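Long-range contacts in leucine aminopeptidase (PDB 5GNE), which probably removes amino acids one at a time from the N termini of peptides, at a site that binds two zinc ions: residues A112-T117 against E212-R217; H103-Q108 against F220-E225; R154-S159 against G178-G183; Y94-E99 against I369-L374. One frame throughout, in Å; residues are numbered along the deposited sequence.

Interaction 1. Residues A112-T117 against E212-R217; sequences AKIWQT and ELEMAR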
loop_
_atom_site.group_PDB
_atom_site.type_symbol
_atom_site.label_atom_id
_atom_site.label_comp_id
_atom_site.label_asym_id
_atom_site.label_seq_id
_atom_site.Cartn_x
_atom_site.Cartn_y
_atom_site.Cartn_z
ATOM N N ALA A 112 4.070 -2.577 22.012
ATOM C CA ALA A 112 4.578 -3.944 22.051
ATOM C C ALA A 112 3.874 -4.820 21.011
ATOM O O ALA A 112 4.490 -5.688 20.386
ATOM C CB ALA A 112 4.412 -4.534 23.442
ATOM N N LYS A 113 2.584 -4.571 20.812
ATOM C CA LYS A 113 1.804 -5.389 19.904
ATOM C C LYS A 113 2.267 -5.100 18.473
ATOM O O LYS A 113 2.389 -6.023 17.650
ATOM C CB LYS A 113 0.321 -5.074 20.066
ATOM C CG LYS A 113 -0.367 -5.638 21.315
ATOM C CD LYS A 113 -1.087 -6.948 21.110
ATOM C CE LYS A 113 -1.852 -7.320 22.375
ATOM N NZ LYS A 113 -2.832 -8.408 22.126
ATOM N N ILE A 114 2.549 -3.824 18.195
ATOM C CA ILE A 114 3.184 -3.425 16.936
ATOM C C ILE A 114 4.472 -4.197 16.691
ATOM O O ILE A 114 4.640 -4.838 15.652
ATOM C CB ILE A 114 3.521 -1.911 16.882
ATOM C CG1 ILE A 114 2.267 -1.039 16.956
ATOM C CG2 ILE A 114 4.241 -1.566 15.597
ATOM C CD1 ILE A 114 2.574 0.449 16.799
ATOM N N TRP A 115 5.383 -4.126 17.659
ATOM C CA TRP A 115 6.696 -4.743 17.524
ATOM C C TRP A 115 6.572 -6.240 17.301
ATOM O O TRP A 115 7.271 -6.796 16.449
ATOM C CB TRP A 115 7.558 -4.434 18.756
ATOM C CG TRP A 115 9.008 -4.777 18.584
ATOM C CD1 TRP A 115 9.674 -5.868 19.088
ATOM C CD2 TRP A 115 9.954 -4.070 17.775
ATOM N NE1 TRP A 115 10.988 -5.841 18.685
ATOM C CE2 TRP A 115 11.185 -4.751 17.870
ATOM C CE3 TRP A 115 9.886 -2.907 16.992
ATOM C CZ2 TRP A 115 12.335 -4.313 17.217
ATOM C CZ3 TRP A 115 11.026 -2.477 16.339
ATOM C CH2 TRP A 115 12.235 -3.177 16.457
ATOM N N GLN A 116 5.648 -6.879 18.016
ATOM C CA GLN A 116 5.464 -8.315 17.871
ATOM C C GLN A 116 5.129 -8.708 16.427
ATOM O O GLN A 116 5.663 -9.697 15.900
ATOM C CB GLN A 116 4.380 -8.815 18.807
ATOM C CG GLN A 116 4.370 -10.329 18.877
ATOM C CD GLN A 116 3.493 -10.853 19.986
ATOM O OE1 GLN A 116 2.964 -10.082 20.792
ATOM N NE2 GLN A 116 3.360 -12.174 20.061
ATOM N N THR A 117 4.272 -7.911 15.786
ATOM C CA THR A 117 3.878 -8.155 14.395
ATOM C C THR A 117 5.092 -8.131 13.489
ATOM O O THR A 117 5.290 -9.040 12.682
ATOM C CB THR A 117 2.852 -7.124 13.876
ATOM O OG1 THR A 117 1.638 -7.230 14.622
ATOM C CG2 THR A 117 2.523 -7.386 12.420
ATOM N N GLU A 212 -1.111 -0.957 10.447
ATOM C CA GLU A 212 -2.541 -1.046 10.184
ATOM C C GLU A 212 -3.170 -2.139 11.016
ATOM O O GLU A 212 -4.360 -2.036 11.361
ATOM C CB GLU A 212 -2.834 -1.233 8.682
ATOM C CG GLU A 212 -2.500 -2.578 8.083
ATOM C CD GLU A 212 -3.002 -2.708 6.639
ATOM O OE1 GLU A 212 -3.888 -1.928 6.212
ATOM O OE2 GLU A 212 -2.475 -3.571 5.912
ATOM N N LEU A 213 -2.403 -3.179 11.338
ATOM C CA LEU A 213 -2.929 -4.229 12.216
ATOM C C LEU A 213 -3.224 -3.661 13.588
ATOM O O LEU A 213 -4.293 -3.911 14.139
ATOM C CB LEU A 213 -1.961 -5.400 12.337
ATOM C CG LEU A 213 -2.373 -6.578 11.451
ATOM C CD1 LEU A 213 -1.325 -7.660 11.495
ATOM C CD2 LEU A 213 -3.746 -7.141 11.862
ATOM N N GLU A 214 -2.316 -2.841 14.111
ATOM C CA GLU A 214 -2.580 -2.141 15.372
ATOM C C GLU A 214 -3.778 -1.178 15.276
ATOM O O GLU A 214 -4.578 -1.051 16.221
ATOM C CB GLU A 214 -1.331 -1.396 15.853
ATOM C CG GLU A 214 -1.476 -0.707 17.217
ATOM C CD GLU A 214 -1.941 -1.630 18.353
ATOM O OE1 GLU A 214 -1.856 -2.872 18.214
ATOM O OE2 GLU A 214 -2.376 -1.104 19.402
ATOM N N MET A 215 -3.870 -0.460 14.168
ATOM C CA MET A 215 -5.024 0.413 13.936
ATOM C C MET A 215 -6.329 -0.373 14.040
ATOM O O MET A 215 -7.252 0.017 14.770
ATOM C CB MET A 215 -4.910 1.068 12.579
ATOM C CG MET A 215 -3.930 2.238 12.580
ATOM S SD MET A 215 -3.535 2.629 10.873
ATOM C CE MET A 215 -5.158 3.163 10.332
ATOM N N ALA A 216 -6.366 -1.525 13.375
ATOM C CA ALA A 216 -7.531 -2.417 13.430
ATOM C C ALA A 216 -7.821 -2.853 14.855
ATOM O O ALA A 216 -8.968 -2.901 15.281
ATOM C CB ALA A 216 -7.335 -3.642 12.534
ATOM N N ARG A 217 -6.784 -3.179 15.598
ATOM C CA ARG A 217 -7.003 -3.686 16.932
ATOM C C ARG A 217 -7.472 -2.599 17.892
ATOM O O ARG A 217 -8.373 -2.819 18.699
ATOM C CB ARG A 217 -5.707 -4.277 17.469
ATOM C CG ARG A 217 -5.829 -4.901 18.860
ATOM C CD ARG A 217 -4.448 -5.162 19.475
ATOM N NE ARG A 217 -3.876 -3.912 19.965
ATOM C CZ ARG A 217 -4.327 -3.256 21.033
ATOM N NH1 ARG A 217 -5.335 -3.751 21.736
ATOM N NH2 ARG A 217 -3.764 -2.112 21.406
#
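Ile114 lays its CG1 across the methylene carbons of Glu214, CB and CG, 3.8 Å from each, and this is the buried, close-packed part of the contact between two helices. They belong to the zinc-exopeptidase fold, in which helices cover a mixed beta-sheet. Helix 202-221 lies against that sheet, Glu212 and Met215 touching strand 185-191, while helix 111-123 packs on it from outside. The segments run 9.5 Å apart at 138° between their N-to-C directions, closer to antiparallel than to perpendicular. Ile114 is buried, and Leu355 and Thr362 of helix 355-373 also cover it, so a branched hydrocarbon suits the place. Thr117 adds a lighter touch, its methyl CG2 meeting Leu213 CD1 at 4.0 Å.

Toward solvent the contact is looser and relies on long polar chains. Lys113 is exposed. Only its aliphatic part takes part: CB sits 3.6 Å from Glu214 OE1, and the rest crosses Arg217 at about a right angle, CG to NE 4.1 Å, without a hydrogen bond between the helices. Glu214 serves both sides. Its methylenes pack inward, and the bend at CB-CG (chi2 54°) turns its carboxylate to Arg217, one helical turn on. The backbone N of Asp110 donates to the same carboxylate, consistent with a group that stays ionised although buried. Arg217 grips it side-on with two nitrogens: NH2 reaches OE2 of Glu214 at 2.6 Å, and NE meets OE1 of Glu214 at 2.9 Å, that oxygen lying in the guanidinium plane.

Interaction 2. Residues H103-Q108 against F220-E225; sequences HSLFEQ and FSSNFE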
loop_
_atom_site.group_PDB
_atom_site.type_symbol
_atom_site.label_atom_id
_atom_site.label_comp_id
_atom_site.label_asym_id
_atom_site.label_seq_id
_atom_site.Cartn_x
_atom_site.Cartn_y
_atom_site.Cartn_z
ATOM N N HIS A 103 -7.880 11.257 21.028
ATOM C CA HIS A 103 -7.012 10.985 22.167
ATOM C C HIS A 103 -7.345 9.680 22.877
ATOM O O HIS A 103 -6.436 8.973 23.278
ATOM C CB HIS A 103 -7.000 12.165 23.141
ATOM C CG HIS A 103 -6.172 13.317 22.652
ATOM N ND1 HIS A 103 -6.625 14.229 21.721
ATOM C CD2 HIS A 103 -4.889 13.665 22.920
ATOM C CE1 HIS A 103 -5.672 15.107 21.465
ATOM N NE2 HIS A 103 -4.608 14.786 22.178
ATOM N N SER A 104 -8.623 9.335 22.999
ATOM C CA SER A 104 -8.993 8.037 23.577
ATOM C C SER A 104 -8.322 6.929 22.807
ATOM O O SER A 104 -7.805 5.991 23.406
ATOM C CB SER A 104 -10.502 7.816 23.601
ATOM O OG SER A 104 -11.119 8.760 24.443
ATOM N N LEU A 105 -8.328 7.027 21.479
ATOM C CA LEU A 105 -7.736 5.960 20.676
ATOM C C LEU A 105 -6.224 5.935 20.813
ATOM O O LEU A 105 -5.643 4.844 20.861
ATOM C CB LEU A 105 -8.150 6.065 19.204
ATOM C CG LEU A 105 -9.665 5.894 19.018
ATOM C CD1 LEU A 105 -9.941 5.421 17.633
ATOM C CD2 LEU A 105 -10.234 4.863 19.991
ATOM N N PHE A 106 -5.580 7.105 20.845
ATOM C CA PHE A 106 -4.115 7.168 21.068
ATOM C C PHE A 106 -3.716 6.401 22.329
ATOM O O PHE A 106 -2.817 5.576 22.301
ATOM C CB PHE A 106 -3.608 8.612 21.180
ATOM C CG PHE A 106 -3.541 9.339 19.859
ATOM C CD1 PHE A 106 -4.163 8.804 18.719
ATOM C CD2 PHE A 106 -2.835 10.541 19.741
ATOM C CE1 PHE A 106 -4.110 9.460 17.495
ATOM C CE2 PHE A 106 -2.762 11.218 18.513
ATOM C CZ PHE A 106 -3.401 10.671 17.379
ATOM N N GLU A 107 -4.430 6.651 23.424
ATOM C CA GLU A 107 -4.121 6.030 24.718
ATOM C C GLU A 107 -4.231 4.505 24.704
ATOM O O GLU A 107 -3.777 3.841 25.628
ATOM C CB GLU A 107 -5.034 6.605 25.810
ATOM C CG GLU A 107 -4.728 8.052 26.160
ATOM C CD GLU A 107 -5.799 8.689 27.037
ATOM O OE1 GLU A 107 -6.034 8.185 28.158
ATOM O OE2 GLU A 107 -6.395 9.706 26.610
ATOM N N GLN A 108 -4.824 3.948 23.655
ATOM C CA GLN A 108 -4.912 2.503 23.539
ATOM C C GLN A 108 -3.860 1.898 22.619
ATOM O O GLN A 108 -3.809 0.685 22.453
ATOM C CB GLN A 108 -6.299 2.110 23.064
ATOM C CG GLN A 108 -7.375 2.619 23.976
ATOM C CD GLN A 108 -8.559 1.689 24.024
ATOM O OE1 GLN A 108 -9.451 1.756 23.174
ATOM N NE2 GLN A 108 -8.562 0.784 25.005
ATOM N N PHE A 220 -11.119 -2.127 17.203
ATOM C CA PHE A 220 -11.945 -3.177 17.813
ATOM C C PHE A 220 -12.156 -2.929 19.306
ATOM O O PHE A 220 -13.232 -3.203 19.850
ATOM C CB PHE A 220 -11.336 -4.579 17.629
ATOM C CG PHE A 220 -11.595 -5.209 16.279
ATOM C CD1 PHE A 220 -12.875 -5.442 15.850
ATOM C CD2 PHE A 220 -10.553 -5.630 15.475
ATOM C CE1 PHE A 220 -13.114 -6.036 14.618
ATOM C CE2 PHE A 220 -10.787 -6.228 14.245
ATOM C CZ PHE A 220 -12.059 -6.432 13.820
ATOM N N SER A 221 -11.122 -2.430 19.969
ATOM C CA SER A 221 -11.190 -2.183 21.406
ATOM C C SER A 221 -11.783 -0.803 21.739
ATOM O O SER A 221 -12.001 -0.490 22.899
ATOM C CB SER A 221 -9.809 -2.338 22.034
ATOM O OG SER A 221 -8.911 -1.425 21.448
ATOM N N SER A 222 -12.011 0.023 20.725
ATOM C CA SER A 222 -12.692 1.316 20.909
ATOM C C SER A 222 -14.081 1.238 21.574
ATOM O O SER A 222 -14.763 0.217 21.497
ATOM C CB SER A 222 -12.832 2.010 19.539
ATOM O OG SER A 222 -13.766 3.095 19.539
ATOM N N ASN A 223 -14.476 2.328 22.237
ATOM C CA ASN A 223 -15.771 2.414 22.924
ATOM C C ASN A 223 -16.847 3.035 22.025
ATOM O O ASN A 223 -18.025 3.047 22.370
ATOM C CB ASN A 223 -15.652 3.210 24.227
ATOM C CG ASN A 223 -15.325 2.329 25.419
ATOM O OD1 ASN A 223 -14.225 2.394 25.973
ATOM N ND2 ASN A 223 -16.286 1.498 25.824
ATOM N N PHE A 224 -16.422 3.604 20.905
ATOM C CA PHE A 224 -17.351 4.154 19.931
ATOM C C PHE A 224 -17.206 3.413 18.598
ATOM O O PHE A 224 -16.171 2.823 18.282
ATOM C CB PHE A 224 -17.159 5.666 19.753
ATOM C CG PHE A 224 -15.752 6.067 19.375
ATOM C CD1 PHE A 224 -15.346 6.085 18.043
ATOM C CD2 PHE A 224 -14.829 6.410 20.360
ATOM C CE1 PHE A 224 -14.064 6.440 17.705
ATOM C CE2 PHE A 224 -13.547 6.774 20.022
ATOM C CZ PHE A 224 -13.167 6.787 18.694
ATOM N N GLU A 225 -18.288 3.394 17.849
ATOM C CA GLU A 225 -18.305 2.798 16.531
ATOM C C GLU A 225 -18.025 3.895 15.509
ATOM O O GLU A 225 -18.038 5.077 15.846
ATOM C CB GLU A 225 -19.635 2.115 16.273
ATOM C CG GLU A 225 -19.773 0.823 17.049
ATOM C CD GLU A 225 -20.583 -0.200 16.303
ATOM O OE1 GLU A 225 -21.182 0.169 15.277
ATOM O OE2 GLU A 225 -20.615 -1.368 16.723
#
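Leu105 is the first residue of 103-108 to meet 220-225, and it does so with the end of its side chain. CZ of Phe224 lies against that end, 3.6 Å from CG of Leu105 and 3.7 Å from each of its methyls, CD1 and CD2, with the leucine placed obliquely to the ring. The two apolar side chains approach from opposite directions, and both suit a place where only hydrocarbon meets hydrocarbon. Phe224 can point this way because its CG stands between the backbone N and the carbonyl carbon (chi1 56°), which swings the ring back over Ser222. There OG of Ser222 rests 3.4 Å above the ring plane, over its centre, while donating to the backbone O of Phe224 at 2.7 Å. The CB of Ser222 in turn touches CD2 of Leu105 at 3.9 Å. In the fold, this joins helix 99-106 to the turn that leaves helix 202-221 on its way to the sheet strand 230-235, and Val370 of helix 355-373 closes against both Leu105 and Phe224.

Farther along, the chain turns at Gln108, whose backbone N bonds to O of Leu105. Its long side chain reaches over to Ser221, yet OE1 of Gln108 and O of Ser221, 3.4 Å apart, are both acceptors and form no hydrogen bond. Ser221 directs its OG instead into its own helix, toward the carbonyls of Val218 and Arg217.

Interaction 3. Residues R154-S159 against G178-G183; sequences RKDVES and GKDKPG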
loop_
_atom_site.group_PDB
_atom_site.type_symbol
_atom_site.label_atom_id
_atom_site.label_comp_id
_atom_site.label_asym_id
_atom_site.label_seq_id
_atom_site.Cartn_x
_atom_site.Cartn_y
_atom_site.Cartn_z
ATOM N N ARG A 154 -17.135 -8.922 17.617
ATOM C CA ARG A 154 -17.620 -8.045 16.573
ATOM C C ARG A 154 -18.069 -8.877 15.351
ATOM O O ARG A 154 -17.248 -9.483 14.660
ATOM C CB ARG A 154 -16.498 -7.056 16.236
ATOM C CG ARG A 154 -16.902 -5.808 15.524
ATOM C CD ARG A 154 -17.633 -4.810 16.389
ATOM N NE ARG A 154 -18.145 -3.766 15.510
ATOM C CZ ARG A 154 -17.557 -2.593 15.292
ATOM N NH1 ARG A 154 -16.437 -2.265 15.928
ATOM N NH2 ARG A 154 -18.118 -1.737 14.453
ATOM N N LYS A 155 -19.376 -8.895 15.093
ATOM C CA LYS A 155 -19.966 -9.701 14.016
ATOM C C LYS A 155 -20.067 -8.852 12.778
ATOM O O LYS A 155 -20.392 -9.304 11.681
ATOM C CB LYS A 155 -21.354 -10.208 14.414
ATOM C CG LYS A 155 -21.371 -11.066 15.667
ATOM C CD LYS A 155 -20.699 -12.405 15.428
ATOM C CE LYS A 155 -20.805 -13.317 16.649
ATOM N NZ LYS A 155 -19.964 -12.850 17.793
ATOM N N ASP A 156 -19.703 -7.608 13.005
ATOM C CA ASP A 156 -19.935 -6.461 12.156
ATOM C C ASP A 156 -18.904 -6.395 11.005
ATOM O O ASP A 156 -18.673 -5.341 10.414
ATOM C CB ASP A 156 -19.847 -5.230 13.059
ATOM C CG ASP A 156 -20.350 -3.995 12.411
ATOM O OD1 ASP A 156 -21.025 -4.109 11.370
ATOM O OD2 ASP A 156 -20.045 -2.903 12.934
ATOM N N VAL A 157 -18.306 -7.540 10.686
ATOM C CA VAL A 157 -17.054 -7.600 9.949
ATOM C C VAL A 157 -17.104 -8.522 8.737
ATOM O O VAL A 157 -18.084 -9.228 8.510
ATOM C CB VAL A 157 -15.901 -8.087 10.843
ATOM C CG1 VAL A 157 -15.705 -7.149 11.995
ATOM C CG2 VAL A 157 -16.195 -9.496 11.358
ATOM N N GLU A 158 -16.043 -8.467 7.938
ATOM C CA GLU A 158 -15.879 -9.370 6.814
ATOM C C GLU A 158 -14.387 -9.506 6.510
ATOM O O GLU A 158 -13.607 -8.578 6.793
ATOM C CB GLU A 158 -16.646 -8.824 5.626
ATOM C CG GLU A 158 -17.226 -9.838 4.687
ATOM C CD GLU A 158 -18.002 -9.156 3.572
ATOM O OE1 GLU A 158 -18.335 -7.953 3.730
ATOM O OE2 GLU A 158 -18.306 -9.824 2.559
ATOM N N SER A 159 -13.967 -10.670 6.020
ATOM C CA SER A 159 -12.601 -10.833 5.503
ATOM C C SER A 159 -12.582 -11.839 4.360
ATOM O O SER A 159 -13.191 -12.892 4.451
ATOM C CB SER A 159 -11.624 -11.251 6.608
ATOM O OG SER A 159 -11.846 -12.585 7.025
ATOM N N GLY A 178 -17.330 -2.858 10.271
ATOM C CA GLY A 178 -18.553 -2.116 10.069
ATOM C C GLY A 178 -19.091 -2.324 8.664
ATOM O O GLY A 178 -19.346 -1.356 7.958
ATOM N N LYS A 179 -19.263 -3.590 8.268
ATOM C CA LYS A 179 -19.743 -3.960 6.925
ATOM C C LYS A 179 -21.113 -3.349 6.625
ATOM O O LYS A 179 -21.473 -3.156 5.471
ATOM C CB LYS A 179 -19.784 -5.479 6.738
ATOM C CG LYS A 179 -20.776 -6.200 7.622
ATOM C CD LYS A 179 -20.919 -7.643 7.177
ATOM C CE LYS A 179 -22.186 -8.280 7.722
ATOM N NZ LYS A 179 -22.259 -9.696 7.302
ATOM N N ASP A 180 -21.913 -3.132 7.659
ATOM C CA ASP A 180 -23.285 -2.662 7.469
ATOM C C ASP A 180 -23.407 -1.152 7.625
ATOM O O ASP A 180 -24.506 -0.620 7.536
ATOM C CB ASP A 180 -24.257 -3.347 8.437
ATOM C CG ASP A 180 -24.282 -4.855 8.275
ATOM O OD1 ASP A 180 -24.415 -5.332 7.128
ATOM O OD2 ASP A 180 -24.226 -5.560 9.307
ATOM N N LYS A 181 -22.299 -0.455 7.866
ATOM C CA LYS A 181 -22.371 0.991 8.041
ATOM C C LYS A 181 -22.702 1.672 6.709
ATOM O O LYS A 181 -22.337 1.177 5.632
ATOM C CB LYS A 181 -21.040 1.561 8.580
ATOM C CG LYS A 181 -20.682 1.161 10.001
ATOM C CD LYS A 181 -21.617 1.821 10.987
ATOM C CE LYS A 181 -21.436 1.277 12.394
ATOM N NZ LYS A 181 -21.807 2.330 13.412
ATOM N N PRO A 182 -23.442 2.787 6.774
ATOM C CA PRO A 182 -23.834 3.522 5.561
ATOM C C PRO A 182 -22.693 4.389 5.026
ATOM O O PRO A 182 -21.883 4.871 5.807
ATOM C CB PRO A 182 -24.972 4.420 6.048
ATOM C CG PRO A 182 -24.632 4.656 7.514
ATOM C CD PRO A 182 -24.085 3.327 7.984
ATOM N N GLY A 183 -22.658 4.638 3.726
ATOM C CA GLY A 183 -21.709 5.614 3.229
ATOM C C GLY A 183 -20.461 5.115 2.539
ATOM O O GLY A 183 -20.215 3.913 2.389
#
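The backbone O of Asp156 is gripped by two successive amides, Gly178 N and Lys179 N, each at 2.8 Å. They approach from opposite faces of the carbonyl plane, and the Lys179 bond is the straighter, 166° at its hydrogen against 132°. This is the open end of a beta hairpin: strands 157-164 and 170-177 pair antiparallel at one edge of the central sheet, and this pair of hydrogen bonds joins the entry to the first with the exit from the second. Both donors belong to a type I turn that runs from Gly178 to Lys181. Gly178 has a left-handed backbone conformation (phi 86°), easy for a residue without a side chain, and its bare CA receives the Asp156 carboxylate, OD2 standing 3.3 Å from that CA.

Arg154 steadies this carboxylate: NH2 binds OD2 of Asp156 at 2.7 Å on the anti side, and NE adds a weak bond. Lys179 lies extended over the strand start with its methylenes, CD meeting O of Val157 at 3.5 Å, and crosses Glu158 at about a right angle, their charged ends apart. Lys181 sends its NZ elsewhere, to Glu225 and the carbonyl of Leu226. One tension remains at the surface, where an acid from each segment comes near the other. The pair is probably mildly unfavourable and partly offset by Arg154: OD1 of Asp156 lies 4.1 Å from OD2 of Asp180.

Interaction 4. Residues Y94-E99 against I369-L374; sequences YPINHE and IVELGL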
loop_
_atom_site.group_PDB
_atom_site.type_symbol
_atom_site.label_atom_id
_atom_site.label_comp_id
_atom_site.label_asym_id
_atom_site.label_seq_id
_atom_site.Cartn_x
_atom_site.Cartn_y
_atom_site.Cartn_z
ATOM N N TYR A 94 -11.848 19.305 4.790
ATOM C CA TYR A 94 -12.146 18.226 5.746
ATOM C C TYR A 94 -12.126 18.734 7.195
ATOM O O TYR A 94 -11.140 19.327 7.650
ATOM C CB TYR A 94 -11.131 17.101 5.631
ATOM C CG TYR A 94 -11.097 16.365 4.320
ATOM C CD1 TYR A 94 -11.804 15.171 4.132
ATOM C CD2 TYR A 94 -10.327 16.854 3.269
ATOM C CE1 TYR A 94 -11.742 14.496 2.914
ATOM C CE2 TYR A 94 -10.261 16.202 2.060
ATOM C CZ TYR A 94 -10.962 15.026 1.876
ATOM O OH TYR A 94 -10.864 14.404 0.648
ATOM N N PRO A 95 -13.210 18.477 7.923
ATOM C CA PRO A 95 -13.385 18.871 9.320
ATOM C C PRO A 95 -12.451 18.100 10.233
ATOM O O PRO A 95 -12.175 16.934 9.926
ATOM C CB PRO A 95 -14.833 18.488 9.633
ATOM C CG PRO A 95 -15.481 18.257 8.332
ATOM C CD PRO A 95 -14.427 17.890 7.348
ATOM N N ILE A 96 -11.906 18.757 11.256
ATOM C CA ILE A 96 -11.212 18.084 12.359
ATOM C C ILE A 96 -11.844 18.488 13.729
ATOM O O ILE A 96 -11.552 19.548 14.259
ATOM C CB ILE A 96 -9.720 18.413 12.311
ATOM C CG1 ILE A 96 -9.121 17.901 10.999
ATOM C CG2 ILE A 96 -8.991 17.763 13.452
ATOM C CD1 ILE A 96 -7.662 18.276 10.803
ATOM N N ASN A 97 -12.718 17.657 14.289
ATOM C CA ASN A 97 -13.634 18.109 15.348
ATOM C C ASN A 97 -13.929 17.065 16.436
ATOM O O ASN A 97 -14.951 17.128 17.133
ATOM C CB ASN A 97 -14.930 18.575 14.664
ATOM C CG ASN A 97 -15.444 17.555 13.676
ATOM O OD1 ASN A 97 -14.831 16.492 13.475
ATOM N ND2 ASN A 97 -16.508 17.900 12.989
ATOM N N HIS A 98 -13.059 16.076 16.487
ATOM C CA HIS A 98 -13.175 14.865 17.275
ATOM C C HIS A 98 -11.994 14.612 18.206
ATOM O O HIS A 98 -11.586 13.450 18.405
ATOM C CB HIS A 98 -13.363 13.782 16.202
ATOM C CG HIS A 98 -14.674 13.912 15.504
ATOM N ND1 HIS A 98 -15.280 12.883 14.841
ATOM C CD2 HIS A 98 -15.668 14.810 15.731
ATOM C CE1 HIS A 98 -16.474 13.254 14.437
ATOM N NE2 HIS A 98 -16.767 14.393 15.053
ATOM N N GLU A 99 -11.502 15.659 18.860
ATOM C CA GLU A 99 -10.270 15.563 19.635
ATOM C C GLU A 99 -10.379 14.552 20.779
ATOM O O GLU A 99 -9.442 13.789 21.027
ATOM C CB GLU A 99 -9.865 16.932 20.203
ATOM C CG GLU A 99 -8.709 16.825 21.219
ATOM C CD GLU A 99 -7.992 18.147 21.502
ATOM O OE1 GLU A 99 -8.132 19.109 20.705
ATOM O OE2 GLU A 99 -7.223 18.187 22.490
ATOM N N ILE A 369 -8.734 7.769 10.624
ATOM C CA ILE A 369 -9.936 6.967 10.765
ATOM C C ILE A 369 -11.027 7.670 11.587
ATOM O O ILE A 369 -12.197 7.625 11.238
ATOM C CB ILE A 369 -9.612 5.616 11.397
ATOM C CG1 ILE A 369 -8.880 4.721 10.398
ATOM C CG2 ILE A 369 -10.870 4.899 11.813
ATOM C CD1 ILE A 369 -8.477 3.424 11.018
ATOM N N VAL A 370 -10.659 8.349 12.665
ATOM C CA VAL A 370 -11.681 8.994 13.491
ATOM C C VAL A 370 -12.268 10.204 12.778
ATOM O O VAL A 370 -13.488 10.366 12.701
ATOM C CB VAL A 370 -11.127 9.429 14.873
ATOM C CG1 VAL A 370 -12.118 10.324 15.596
ATOM C CG2 VAL A 370 -10.821 8.212 15.721
ATOM N N GLU A 371 -11.421 11.089 12.278
ATOM C CA GLU A 371 -11.968 12.314 11.736
ATOM C C GLU A 371 -12.738 12.094 10.425
ATOM O O GLU A 371 -13.706 12.817 10.152
ATOM C CB GLU A 371 -10.880 13.357 11.586
ATOM C CG GLU A 371 -10.243 13.697 12.938
ATOM C CD GLU A 371 -11.142 14.537 13.834
ATOM O OE1 GLU A 371 -12.276 14.845 13.435
ATOM O OE2 GLU A 371 -10.712 14.922 14.940
ATOM N N LEU A 372 -12.344 11.100 9.632
ATOM C CA LEU A 372 -13.166 10.718 8.480
ATOM C C LEU A 372 -14.348 9.819 8.898
ATOM O O LEU A 372 -15.466 9.956 8.379
ATOM C CB LEU A 372 -12.310 10.015 7.434
ATOM C CG LEU A 372 -11.361 10.906 6.630
ATOM C CD1 LEU A 372 -10.502 10.077 5.716
ATOM C CD2 LEU A 372 -12.179 11.863 5.798
ATOM N N GLY A 373 -14.087 8.904 9.835
ATOM C CA GLY A 373 -15.043 7.897 10.273
ATOM C C GLY A 373 -16.272 8.451 10.971
ATOM O O GLY A 373 -17.339 7.847 10.951
ATOM N N LEU A 374 -16.107 9.611 11.598
ATOM C CA LEU A 374 -17.200 10.295 12.259
ATOM C C LEU A 374 -17.491 11.723 11.675
ATOM O O LEU A 374 -18.302 12.466 12.213
ATOM C CB LEU A 374 -16.849 10.393 13.747
ATOM C CG LEU A 374 -16.304 9.255 14.596
ATOM C CD1 LEU A 374 -15.824 9.779 15.955
ATOM C CD2 LEU A 374 -17.422 8.239 14.816
#
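This is a side-chain-to-backbone hydrogen-bonded contact between a loop and a helix: Glu371, near the end of helix 355-373, takes hold of the backbone amides of Asn97 and of His98, the N-cap residue of helix 99-106. The N of Asn97 reaches OE1 of Glu371 at 3.0 Å, coming from above the carboxylate plane. The next amide, N of His98, meets OE2 of Glu371 at 3.0 Å on its syn lone pair. A bent side chain (chi1 -61°, chi2 -73°) turns the acid group back from the helix toward the loop; the flexible glutamate chain allows this bend, and its two oxygens can serve two successive amides.

The methyl CG2 of Ile96 lies beside the carboxylate, 3.6 Å from OE2 of Glu371. Apolar contacts flank it along the loop. CB of His98 packs on CG1 of Val370 at 3.7 Å. CD1 of the Tyr94 ring meets CD2 of Leu372 at 3.7 Å, with Phe293 of helix 288-302 touching both residues. Tyr301 of that helix also hydrogen-bonds OE2 of Glu371. With three donors round a buried carboxylate, and the N-terminal end of helix 99-106 beside it, the acid is probably ionised, its charge offset by amides and a hydroxyl.

In the fold
From the N terminus, the chain first reaches residues 94-99, whose contact with 369-374 closes the widest loop, interaction 4. Interaction 2 opens next, at 103-108, then interaction 1 at 112-117, and last interaction 3, which closes the short hairpin loop between 154-159 and 178-183. The partners return in reverse order, 212-217, then 220-225, then 369-374, so the four loops sit one within another and none cross. Interactions 1 and 2 fasten two successive helices to helix 202-221 and its end; interaction 4 brings in helix 355-373. Glu225 links interactions 2 and 3 through Lys181, Val370 joins interactions 2 and 4, and Met215 meets Ile369 between interactions 1 and 4.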